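Local coordinates for putative calcium binding protein (PDB 3AKB), which binds calcium ions through EF-hand loops and probably takes part in calcium-mediated regulation in Streptomyces coelicolor, at residues A[3-6]-A[7-11]. The protein carries 2 engineered substitutions. Sequence-based numbering, arbitrary orientation.
Sequences ERRI and AARFT
The carbonyl oxygen Arg5 O is gripped twice by Arg9: weakly by the backbone N at 3.3 Å, in the i to i+4 pattern of the helix, and by the side-chain NH1 at 3.1 Å. The second bond runs close to the guanidinium plane, but its nitrogen stands above the carbonyl plane, at a C=O...N angle of only 105°. What brings it there is the bend at chi2 (71°), which folds the Arg9 chain back toward the preceding turn, CD passing 3.2 Å from Arg5 O and NH1 settling 3.5 Å from Arg5 CB. The two arginine chains run alongside each other with their guanidinium planes almost perpendicular, and each finds a carbonyl near the C-terminus, Arg9 NE that of Tyr161 and Arg5 NH2 that of Pro165. With an alanine at position 9, Arg5 O is likely to lose its stronger donor, the Tyr161 carbonyl its bond from NE and the Tyr161 ring its cation-pi contact. Regular i to i+4 bonds complete the turn, among them Phe10 N to Ile6 O at 3.0 Å. Ile6 packs on Val78 and Val82 of helix 74-87, and Phe10 reaches the side chain of Asp14, a calcium ligand in the EF-hand loop that helix 2-13 enters.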
loop_
_atom_site.group_PDB
_atom_site.type_symbol
_atom_site.label_atom_id
_atom_site.label_comp_id
_atom_site.label_asym_id
_atom_site.label_seq_id
_atom_site.Cartn_x
_atom_site.Cartn_y
_atom_site.Cartn_z
ATOM N N GLU A 3 -7.836 -4.703 -18.574
ATOM C CA GLU A 3 -7.702 -5.905 -17.770
ATOM C C GLU A 3 -6.325 -6.013 -17.129
ATOM O O GLU A 3 -6.221 -6.383 -15.964
ATOM C CB GLU A 3 -8.083 -7.152 -18.581
ATOM C CG GLU A 3 -9.588 -7.133 -18.933
ATOM C CD GLU A 3 -10.100 -8.372 -19.643
ATOM O OE1 GLU A 3 -9.876 -9.494 -19.150
ATOM O OE2 GLU A 3 -10.765 -8.210 -20.694
ATOM N N ARG A 4 -5.269 -5.651 -17.855
ATOM C CA ARG A 4 -3.921 -5.697 -17.271
ATOM C C ARG A 4 -3.739 -4.655 -16.185
ATOM O O ARG A 4 -3.009 -4.906 -15.214
ATOM C CB ARG A 4 -2.820 -5.550 -18.327
ATOM C CG ARG A 4 -2.744 -6.692 -19.306
ATOM C CD ARG A 4 -1.843 -7.835 -18.862
ATOM N NE ARG A 4 -1.625 -8.763 -19.973
ATOM C CZ ARG A 4 -1.023 -9.945 -19.884
ATOM N NH1 ARG A 4 -0.553 -10.389 -18.723
ATOM N NH2 ARG A 4 -0.895 -10.687 -20.978
ATOM N N ARG A 5 -4.363 -3.488 -16.354
ATOM C CA ARG A 5 -4.400 -2.480 -15.293
ATOM C C ARG A 5 -4.977 -3.103 -14.016
ATOM O O ARG A 5 -4.386 -2.980 -12.952
ATOM C CB ARG A 5 -5.187 -1.211 -15.691
ATOM C CG ARG A 5 -4.502 -0.308 -16.732
ATOM C CD ARG A 5 -5.072 1.117 -16.736
ATOM N NE ARG A 5 -6.421 1.234 -17.303
ATOM C CZ ARG A 5 -6.701 1.521 -18.581
ATOM N NH1 ARG A 5 -5.740 1.695 -19.473
ATOM N NH2 ARG A 5 -7.961 1.611 -18.979
ATOM N N ILE A 6 -6.116 -3.788 -14.123
ATOM C CA ILE A 6 -6.726 -4.471 -12.963
ATOM C C ILE A 6 -5.764 -5.470 -12.324
ATOM O O ILE A 6 -5.566 -5.468 -11.092
ATOM C CB ILE A 6 -8.063 -5.168 -13.337
ATOM C CG1 ILE A 6 -9.099 -4.131 -13.757
ATOM C CG2 ILE A 6 -8.574 -6.027 -12.183
ATOM C CD1 ILE A 6 -10.384 -4.727 -14.325
ATOM N N ALA A 7 -5.156 -6.306 -13.152
ATOM C CA ALA A 7 -4.216 -7.334 -12.682
ATOM C C ALA A 7 -3.041 -6.733 -11.895
ATOM O O ALA A 7 -2.584 -7.315 -10.901
ATOM C CB ALA A 7 -3.710 -8.159 -13.842
ATOM N N ALA A 8 -2.555 -5.573 -12.331
ATOM C CA ALA A 8 -1.499 -4.864 -11.634
ATOM C C ALA A 8 -1.911 -4.460 -10.212
ATOM O O ALA A 8 -1.114 -4.568 -9.276
ATOM C CB ALA A 8 -1.053 -3.635 -12.442
ATOM N N ARG A 9 -3.141 -3.977 -10.052
ATOM C CA ARG A 9 -3.641 -3.591 -8.734
ATOM C C ARG A 9 -3.804 -4.816 -7.844
ATOM O O ARG A 9 -3.449 -4.786 -6.665
ATOM C CB ARG A 9 -4.946 -2.778 -8.851
ATOM C CG ARG A 9 -4.749 -1.261 -9.094
ATOM C CD ARG A 9 -4.239 -1.001 -10.489
ATOM N NE ARG A 9 -4.080 0.420 -10.788
ATOM C CZ ARG A 9 -3.675 0.859 -11.978
ATOM N NH1 ARG A 9 -3.402 -0.020 -12.930
ATOM N NH2 ARG A 9 -3.498 2.166 -12.190
ATOM N N PHE A 10 -4.318 -5.897 -8.412
ATOM C CA PHE A 10 -4.424 -7.146 -7.670
ATOM C C PHE A 10 -3.070 -7.635 -7.169
ATOM O O PHE A 10 -2.943 -8.038 -6.011
ATOM C CB PHE A 10 -5.107 -8.241 -8.506
ATOM C CG PHE A 10 -5.356 -9.518 -7.733
ATOM C CD1 PHE A 10 -6.441 -9.606 -6.870
ATOM C CD2 PHE A 10 -4.512 -10.603 -7.860
ATOM C CE1 PHE A 10 -6.672 -10.775 -6.127
ATOM C CE2 PHE A 10 -4.735 -11.775 -7.117
ATOM C CZ PHE A 10 -5.828 -11.846 -6.259
ATOM N N THR A 11 -2.078 -7.644 -8.052
ATOM C CA THR A 11 -0.724 -8.072 -7.723
ATOM C C THR A 11 -0.124 -7.253 -6.574
ATOM O O THR A 11 0.588 -7.804 -5.724
ATOM C CB THR A 11 0.192 -8.001 -8.979
ATOM O OG1 THR A 11 -0.328 -8.855 -10.010
ATOM C CG2 THR A 11 1.626 -8.437 -8.663
#